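Local coordinates for protein 2-dehydropantoate 2-reductase (Porphyromonas gingivalis, PDB 2QYT) that probably catalyses the NADPH-dependent reduction of ketopantoate (2-dehydropantoate) to pantoate in the pathway to pantothenate, at residues 21-26 with 157-162; 58-63 with 150-155. All coordinates share one frame; numbering follows the deposited sequence. Where two conformers were deposited one is given.

Both contacts lie in the Rossmann-type region and involve its mixed sheet. Contact 1 sets helix 18-33, whose start carries the end of a probable dinucleotide-binding glycine motif, on strand 158-164; contact 2 pairs two parallel strands of that sheet beneath the same helix. Their centres are about 11 Å apart, and contact 2 is nested inside the chain loop closed by contact 1. They touch directly: Y22 CD1 lies 3.6 Å from L154 CD1, and A25 CB 3.7 Å from V60 CG2. D157 OD1 and T62 OG1 are 2.8 Å apart, a probable hydrogen bond. The ethanediol of contact 1, probably from the crystallisation liquor, and the L154 side chain are about 6 Å apart at their nearest atoms.

Contact 1: 21-26 with 157-162; sequences GYYGAM and DRELFY. With EDO (1,2-ethanediol), chain J.
Helix segment 21-26 crosses strand segment 158-162 at nearly a right angle (-86°), with axes 11.6 Å apart at closest approach, so Y23 and F161, the nearest residues by CA, meet through their side chains. The Y23 ring is covered on both faces. Over the centre of one lies CD2 of Y22; over the centre of the opposite one stands CD1 of F161, in a T-shaped stack with the F161 edge directed at the Y23 face, centroids 5.1 Å apart and planes at 78°. F161 reaches this position with CG anti to its backbone N, sliding past the Y23 side chain in the reverse direction. At the edge of the tyrosine, Y23 OH donates a short hydrogen bond to E159 OE2 (2.6 Å), meeting the anti side of the carboxylate, 33° out of its plane. The carboxylate stands almost perpendicular to the Y23 ring, and the bend of E159 at chi2 swings it across to the hydroxyl end of Y23. E159 CG also approaches Y22 CE2 at 3.7 Å. The other oxygen, E159 OE1, accepts from a water at 2.8 Å, and that water in turn accepts from Y22 OH; both carboxylate oxygens are therefore linked to a tyrosine, one directly and one through water. Y22 OH is also bonded to R65. The ethanediol follows the strand backbone: its O2 accepts from E159 N and donates to E159 O, while O1 donates to D157 O at 2.7 Å. This is helix-on-sheet packing in a Rossmann-type region. Beside strand 158-164, strand 137-148 extends the floor under the helix, with I142 touching Y22 and E159 and V140 touching Y23 and F161; on the other flank of strand 158-164, F161 makes backbone bonds to R187 and Y189.

Contact 2: 58-63 with 150-155; sequences LRVVTP and GLITLE
The R59 guanidinium, the flat side-chain group of this contact, has CD1 of L151 at an oblique approach, 4.2 Å from NE; the closer touch is from the same methyl to R59 CG, at 3.6 Å. R59 and L151 lie side by side and point the same way. The arginine side chain leaves CB opposite the backbone N and stays extended to NE, which carries its charged end past the leucine to a salt bridge with D66. V61 CG1 lies 3.9 Å from L151 CD1, the two side chains crossing at about a right angle, and V61 CG2 is set against T153 OG1 at 3.6 Å; that hydroxyl is bonded to S147. R59, L151, V61 and T153 share one face of the sheet. The V60 and I152 side chains occupy the other, buried face, where L58 CD1 comes within 3.9 Å of I152 CG1, and V60 CG1 within 4.0 Å of L154 CD1. This is the side covered by helix 18-33, with Y22 and A25 against V60. Between these two layers of side chains, strands 58-61 and 151-154 form a parallel pair inside the mixed sheet, flanked by strands 66-69 and 137-148. R59 N binds G150 O, I152 N binds R59 O at 2.8 Å, V61 N binds I152 O, and L154 N binds V61 O. The R59-G150 bond departs most from straightness, with 156° at the hydrogen. Past the end of strand 58-61, T62 packs CG2 against L154 CB and P63 CD touches L154 O. The chemistry thus divides by face: a continuous main-chain bonding pattern separates an aliphatic layer beneath the helix from a mixed surface where R59 and T153 place their polar groups.

Contact 1: 21-26 with 157-162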
ATOM      1  N   GLY A  21       5.578   9.271  -1.780  1.00 16.58           N
ATOM      2  CA  GLY A  21       6.662  10.150  -2.173  1.00 15.65           C
ATOM      3  C   GLY A  21       7.646   9.455  -3.086  1.00 16.22           C
ATOM      4  O   GLY A  21       8.077  10.026  -4.135  1.00 17.94           O
ATOM      5  N   TYR A  22       8.021   8.225  -2.738  1.00 15.28           N
ATOM      6  CA  TYR A  22       8.836   7.456  -3.632  1.00 14.98           C
ATOM      7  C   TYR A  22       8.189   7.166  -4.997  1.00 15.19           C
ATOM      8  O   TYR A  22       8.822   7.362  -6.019  1.00 15.97           O
ATOM      9  CB  TYR A  22       9.284   6.128  -3.000  1.00 14.68           C
ATOM     10  CG  TYR A  22      10.176   5.403  -3.960  1.00 14.12           C
ATOM     11  CD1 TYR A  22      11.513   5.804  -4.120  1.00 13.69           C
ATOM     12  CD2 TYR A  22       9.671   4.402  -4.809  1.00 15.13           C
ATOM     13  CE1 TYR A  22      12.355   5.174  -5.013  1.00 14.67           C
ATOM     14  CE2 TYR A  22      10.516   3.757  -5.745  1.00 13.16           C
ATOM     15  CZ  TYR A  22      11.870   4.149  -5.817  1.00 14.75           C
ATOM     16  OH  TYR A  22      12.748   3.551  -6.697  1.00 14.12           O
ATOM     17  N   TYR A  23       6.958   6.646  -5.043  1.00 15.17           N
ATOM     18  CA  TYR A  23       6.375   6.347  -6.378  1.00 15.52           C
ATOM     19  C   TYR A  23       5.992   7.609  -7.114  1.00 14.84           C
ATOM     20  O   TYR A  23       6.171   7.703  -8.322  1.00 15.57           O
ATOM     21  CB  TYR A  23       5.254   5.312  -6.298  1.00 15.32           C
ATOM     22  CG  TYR A  23       5.781   3.972  -5.829  1.00 16.32           C
ATOM     23  CD1 TYR A  23       6.605   3.198  -6.663  1.00 15.69           C
ATOM     24  CD2 TYR A  23       5.487   3.486  -4.552  1.00 13.92           C
ATOM     25  CE1 TYR A  23       7.108   1.979  -6.263  1.00 16.37           C
ATOM     26  CE2 TYR A  23       5.990   2.230  -4.141  1.00 18.15           C
ATOM     27  CZ  TYR A  23       6.783   1.493  -4.985  1.00 16.33           C
ATOM     28  OH  TYR A  23       7.238   0.264  -4.576  1.00 19.63           O
ATOM     29  N   GLY A  24       5.542   8.617  -6.375  1.00 16.30           N
ATOM     30  CA  GLY A  24       5.315   9.946  -6.986  1.00 16.53           C
ATOM     31  C   GLY A  24       6.576  10.576  -7.572  1.00 16.92           C
ATOM     32  O   GLY A  24       6.552  11.173  -8.657  1.00 16.11           O
ATOM     33  N   ALA A  25       7.705  10.431  -6.867  1.00 17.56           N
ATOM     34  CA  ALA A  25       8.978  10.938  -7.371  1.00 16.68           C
ATOM     35  C   ALA A  25       9.399  10.231  -8.668  1.00 17.37           C
ATOM     36  O   ALA A  25       9.833  10.875  -9.619  1.00 19.87           O
ATOM     37  CB  ALA A  25      10.073  10.802  -6.289  1.00 17.22           C
HETATM   38  N   MSE A  26       9.314   8.904  -8.712  1.00 17.08           N
HETATM   39  CA  MSE A  26       9.709   8.163  -9.906  1.00 14.92           C
HETATM   40  C   MSE A  26       8.821   8.550 -11.072  1.00 15.23           C
HETATM   41  O   MSE A  26       9.318   8.750 -12.204  1.00 14.20           O
HETATM   42  CB  MSE A  26       9.636   6.662  -9.665  1.00 15.55           C
HETATM   43  CG  MSE A  26      10.615   6.158  -8.573  1.00 16.53           C
HETATM   44 SE   MSE A  26      12.509   6.377  -9.131  0.75 21.33          SE
HETATM   45  CE  MSE A  26      12.606   4.805 -10.294  1.00 16.83           C
ATOM     46  N   ASP A 157      17.309   0.010  -1.804  1.00 21.67           N
ATOM     47  CA  ASP A 157      16.818   0.325  -3.140  1.00 23.10           C
ATOM     48  C   ASP A 157      15.637  -0.514  -3.656  1.00 22.79           C
ATOM     49  O   ASP A 157      14.786   0.015  -4.384  1.00 25.66           O
ATOM     50  CB  ASP A 157      17.958   0.255  -4.145  1.00 23.43           C
ATOM     51  CG  ASP A 157      18.703   1.521  -4.229  1.00 20.98           C
ATOM     52  OD1 ASP A 157      18.112   2.556  -4.620  1.00 23.18           O
ATOM     53  OD2 ASP A 157      19.876   1.492  -3.871  1.00 18.35           O
ATOM     54  N   ARG A 158      15.590  -1.777  -3.269  1.00 22.41           N
ATOM     55  CA  ARG A 158      14.576  -2.756  -3.690  0.50 22.10           C
ATOM     56  C   ARG A 158      13.160  -2.263  -3.427  1.00 21.62           C
ATOM     57  O   ARG A 158      12.884  -1.787  -2.303  1.00 21.14           O
ATOM     58  CB  ARG A 158      14.701  -4.037  -2.857  0.50 21.94           C
ATOM     59  CG  ARG A 158      15.884  -4.925  -3.109  0.50 22.71           C
ATOM     60  CD  ARG A 158      15.939  -6.076  -2.090  0.50 22.03           C
ATOM     61  NE  ARG A 158      16.279  -5.680  -0.715  0.50 20.69           N
ATOM     62  CZ  ARG A 158      17.487  -5.302  -0.302  0.50 20.17           C
ATOM     63  NH1 ARG A 158      18.503  -5.237  -1.146  0.50 20.65           N
ATOM     64  NH2 ARG A 158      17.676  -4.971   0.970  0.50 21.50           N
ATOM     65  N   GLU A 159      12.271  -2.442  -4.406  1.00 20.10           N
ATOM     66  CA  GLU A 159      10.831  -2.241  -4.244  1.00 18.17           C
ATOM     67  C   GLU A 159      10.014  -3.106  -5.215  1.00 16.98           C
ATOM     68  O   GLU A 159      10.502  -3.498  -6.281  1.00 17.24           O
ATOM     69  CB  GLU A 159      10.434  -0.764  -4.260  1.00 18.20           C
ATOM     70  CG  GLU A 159      10.572   0.017  -5.589  1.00 18.37           C
ATOM     71  CD  GLU A 159       9.671  -0.464  -6.740  1.00 17.93           C
ATOM     72  OE1 GLU A 159      10.143  -0.366  -7.885  1.00 18.58           O
ATOM     73  OE2 GLU A 159       8.527  -0.940  -6.536  1.00 17.14           O
ATOM     74  N   LEU A 160       8.780  -3.417  -4.817  1.00 15.45           N
ATOM     75  CA  LEU A 160       7.824  -4.195  -5.605  1.00 14.21           C
ATOM     76  C   LEU A 160       6.495  -3.478  -5.481  1.00 14.37           C
ATOM     77  O   LEU A 160       6.178  -3.038  -4.405  1.00 13.09           O
ATOM     78  CB  LEU A 160       7.724  -5.625  -5.061  1.00 13.80           C
ATOM     79  CG  LEU A 160       9.009  -6.445  -5.217  1.00 10.63           C
ATOM     80  CD1 LEU A 160       8.966  -7.751  -4.386  1.00 10.57           C
ATOM     81  CD2 LEU A 160       9.270  -6.723  -6.724  1.00 12.85           C
ATOM     82  N   PHE A 161       5.756  -3.352  -6.601  1.00 14.52           N
ATOM     83  CA  PHE A 161       4.505  -2.640  -6.704  1.00 14.40           C
ATOM     84  C   PHE A 161       3.647  -3.646  -7.463  1.00 14.92           C
ATOM     85  O   PHE A 161       3.937  -3.993  -8.627  1.00 15.83           O
ATOM     86  CB  PHE A 161       4.737  -1.349  -7.511  1.00 14.25           C
ATOM     87  CG  PHE A 161       3.534  -0.419  -7.647  1.00 15.20           C
ATOM     88  CD1 PHE A 161       3.567   0.878  -7.090  1.00 14.26           C
ATOM     89  CD2 PHE A 161       2.426  -0.777  -8.410  1.00 13.92           C
ATOM     90  CE1 PHE A 161       2.492   1.765  -7.261  1.00 13.60           C
ATOM     91  CE2 PHE A 161       1.337   0.104  -8.564  1.00 13.17           C
ATOM     92  CZ  PHE A 161       1.377   1.376  -7.996  1.00 13.74           C
ATOM     93  N   TYR A 162       2.612  -4.146  -6.785  1.00 15.05           N
ATOM     94  CA  TYR A 162       1.599  -5.011  -7.408  1.00 15.87           C
ATOM     95  C   TYR A 162       0.259  -4.329  -7.472  1.00 14.51           C
ATOM     96  O   TYR A 162      -0.116  -3.626  -6.553  1.00 14.84           O
ATOM     97  CB  TYR A 162       1.424  -6.295  -6.603  1.00 16.06           C
ATOM     98  CG  TYR A 162       2.650  -7.126  -6.532  1.00 17.35           C
ATOM     99  CD1 TYR A 162       2.949  -8.037  -7.542  1.00 15.60           C
ATOM    100  CD2 TYR A 162       3.513  -7.026  -5.440  1.00 17.55           C
ATOM    101  CE1 TYR A 162       4.107  -8.840  -7.466  1.00 17.41           C
ATOM    102  CE2 TYR A 162       4.661  -7.833  -5.356  1.00 20.61           C
ATOM    103  CZ  TYR A 162       4.943  -8.724  -6.373  1.00 17.56           C
ATOM    104  OH  TYR A 162       6.057  -9.497  -6.307  1.00 18.75           O
TER
HETATM  105  C1  EDO J 323      14.505  -0.744  -7.548  1.00 20.75           C
HETATM  106  O1  EDO J 323      14.408   0.576  -7.039  1.00 20.83           O
HETATM  107  C2  EDO J 323      13.176  -1.208  -8.095  1.00 20.76           C
HETATM  108  O2  EDO J 323      12.789  -2.281  -7.229  1.00 23.78           O
HETATM  109  O   HOH W   1      11.795   1.829  -8.342  1.00 11.00           O

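Contact 2: 58-63 with 150-155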
ATOM      1  N   LEU A  58      10.568  17.151  -4.641  1.00 16.80           N
ATOM      2  CA  LEU A  58      10.718  16.213  -3.542  1.00 17.34           C
ATOM      3  C   LEU A  58      12.054  15.499  -3.690  1.00 17.36           C
ATOM      4  O   LEU A  58      12.362  14.943  -4.756  1.00 17.11           O
ATOM      5  CB  LEU A  58       9.578  15.158  -3.556  1.00 16.52           C
ATOM      6  CG  LEU A  58       9.624  14.018  -2.527  1.00 16.58           C
ATOM      7  CD1 LEU A  58       9.586  14.523  -1.088  1.00 12.06           C
ATOM      8  CD2 LEU A  58       8.453  13.062  -2.789  1.00 17.85           C
ATOM      9  N   ARG A  59      12.825  15.508  -2.608  1.00 17.95           N
ATOM     10  CA  ARG A  59      14.108  14.811  -2.543  1.00 16.86           C
ATOM     11  C   ARG A  59      14.003  13.347  -2.068  1.00 17.47           C
ATOM     12  O   ARG A  59      13.299  13.051  -1.095  1.00 16.82           O
ATOM     13  CB  ARG A  59      15.104  15.583  -1.667  1.00 16.08           C
ATOM     14  CG  ARG A  59      16.509  14.980  -1.732  1.00 16.00           C
ATOM     15  CD  ARG A  59      17.475  15.817  -0.927  1.00 20.86           C
ATOM     16  NE  ARG A  59      18.845  15.263  -0.883  1.00 16.03           N
ATOM     17  CZ  ARG A  59      19.822  15.754  -0.125  1.00 14.94           C
ATOM     18  NH1 ARG A  59      19.589  16.822   0.655  1.00 12.10           N
ATOM     19  NH2 ARG A  59      21.032  15.181  -0.155  1.00 14.06           N
ATOM     20  N   VAL A  60      14.725  12.445  -2.753  1.00 16.93           N
ATOM     21  CA  VAL A  60      14.741  11.032  -2.402  1.00 17.99           C
ATOM     22  C   VAL A  60      16.202  10.555  -2.300  1.00 17.19           C
ATOM     23  O   VAL A  60      17.007  10.775  -3.224  1.00 17.07           O
ATOM     24  CB  VAL A  60      13.963  10.165  -3.428  1.00 18.17           C
ATOM     25  CG1 VAL A  60      13.974   8.705  -2.983  1.00 18.82           C
ATOM     26  CG2 VAL A  60      12.540  10.636  -3.557  1.00 17.56           C
ATOM     27  N   VAL A  61      16.537   9.991  -1.143  1.00 16.82           N
ATOM     28  CA  VAL A  61      17.855   9.407  -0.887  1.00 15.28           C
ATOM     29  C   VAL A  61      17.727   7.911  -0.615  1.00 14.78           C
ATOM     30  O   VAL A  61      16.854   7.455   0.111  1.00 14.41           O
ATOM     31  CB  VAL A  61      18.705  10.169   0.220  1.00 15.67           C
ATOM     32  CG1 VAL A  61      18.840  11.656  -0.091  1.00 13.86           C
ATOM     33  CG2 VAL A  61      18.113   9.989   1.654  1.00 16.92           C
ATOM     34  N   THR A  62      18.643   7.130  -1.189  1.00 14.85           N
ATOM     35  CA  THR A  62      18.617   5.693  -1.022  1.00 13.34           C
ATOM     36  C   THR A  62      20.085   5.327  -0.826  1.00 14.29           C
ATOM     37  O   THR A  62      20.952   6.219  -0.835  1.00 14.93           O
ATOM     38  CB  THR A  62      17.964   4.961  -2.266  1.00 13.07           C
ATOM     39  OG1 THR A  62      18.929   4.835  -3.295  1.00 12.30           O
ATOM     40  CG2 THR A  62      16.739   5.732  -2.873  1.00  9.83           C
ATOM     41  N   PRO A  63      20.388   4.045  -0.621  1.00 13.52           N
ATOM     42  CA  PRO A  63      21.808   3.756  -0.561  1.00 13.58           C
ATOM     43  C   PRO A  63      22.643   4.223  -1.786  1.00 13.72           C
ATOM     44  O   PRO A  63      23.832   4.600  -1.626  1.00 13.20           O
ATOM     45  CB  PRO A  63      21.876   2.215  -0.372  1.00 12.44           C
ATOM     46  CG  PRO A  63      20.576   1.812   0.220  1.00 13.06           C
ATOM     47  CD  PRO A  63      19.545   2.853  -0.390  1.00 13.23           C
ATOM     48  N   GLY A 150      10.027  17.485   3.037  1.00 16.33           N
ATOM     49  CA  GLY A 150      10.551  17.427   1.679  1.00 16.82           C
ATOM     50  C   GLY A 150      11.529  16.317   1.356  1.00 17.71           C
ATOM     51  O   GLY A 150      12.185  16.367   0.296  1.00 17.39           O
ATOM     52  N   LEU A 151      11.634  15.310   2.232  1.00 17.58           N
ATOM     53  CA  LEU A 151      12.666  14.276   2.039  1.00 17.22           C
ATOM     54  C   LEU A 151      12.139  12.887   2.296  1.00 17.03           C
ATOM     55  O   LEU A 151      11.589  12.617   3.362  1.00 18.03           O
ATOM     56  CB  LEU A 151      13.893  14.547   2.939  1.00 17.76           C
ATOM     57  CG  LEU A 151      15.055  13.518   2.860  1.00 18.54           C
ATOM     58  CD1 LEU A 151      15.797  13.608   1.485  1.00 17.75           C
ATOM     59  CD2 LEU A 151      16.075  13.590   4.035  1.00 18.54           C
ATOM     60  N   ILE A 152      12.341  12.004   1.330  1.00 16.71           N
ATOM     61  CA  ILE A 152      12.086  10.582   1.484  1.00 16.31           C
ATOM     62  C   ILE A 152      13.430   9.854   1.561  1.00 16.79           C
ATOM     63  O   ILE A 152      14.365  10.116   0.762  1.00 16.01           O
ATOM     64  CB  ILE A 152      11.276   9.983   0.273  1.00 16.47           C
ATOM     65  CG1 ILE A 152      10.019  10.839  -0.034  1.00 17.65           C
ATOM     66  CG2 ILE A 152      10.849   8.575   0.538  1.00 14.78           C
ATOM     67  CD1 ILE A 152       9.130  11.128   1.231  1.00 20.95           C
ATOM     68  N   THR A 153      13.516   8.926   2.507  1.00 14.55           N
ATOM     69  CA  THR A 153      14.665   8.059   2.615  1.00 16.09           C
ATOM     70  C   THR A 153      14.216   6.605   2.424  1.00 16.11           C
ATOM     71  O   THR A 153      13.236   6.166   3.049  1.00 15.40           O
ATOM     72  CB  THR A 153      15.291   8.179   4.019  1.00 14.88           C
ATOM     73  OG1 THR A 153      15.658   9.559   4.207  1.00 16.13           O
ATOM     74  CG2 THR A 153      16.518   7.255   4.187  1.00 15.00           C
ATOM     75  N   LEU A 154      14.906   5.898   1.538  1.00 15.52           N
ATOM     76  CA  LEU A 154      14.804   4.454   1.437  1.00 16.12           C
ATOM     77  C   LEU A 154      15.967   3.808   2.094  1.00 17.35           C
ATOM     78  O   LEU A 154      17.140   4.154   1.857  1.00 17.32           O
ATOM     79  CB  LEU A 154      14.760   3.965  -0.006  1.00 17.13           C
ATOM     80  CG  LEU A 154      13.458   4.037  -0.790  1.00 16.89           C
ATOM     81  CD1 LEU A 154      13.015   5.468  -0.916  1.00 14.41           C
ATOM     82  CD2 LEU A 154      13.679   3.383  -2.186  1.00 15.71           C
ATOM     83  N   GLU A 155      15.679   2.805   2.898  1.00 17.80           N
ATOM     84  CA  GLU A 155      16.782   2.191   3.545  1.00 19.54           C
ATOM     85  C   GLU A 155      17.335   1.082   2.661  1.00 19.32           C
ATOM     86  O   GLU A 155      18.392   0.549   2.924  1.00 18.19           O
ATOM     87  CB  GLU A 155      16.400   1.746   4.955  1.00 20.58           C
ATOM     88  CG  GLU A 155      15.378   0.710   5.014  1.00 23.22           C
ATOM     89  CD  GLU A 155      15.141   0.262   6.450  1.00 27.74           C
ATOM     90  OE1 GLU A 155      14.652   1.102   7.261  1.00 31.48           O
ATOM     91  OE2 GLU A 155      15.441  -0.917   6.733  1.00 23.14           O
TER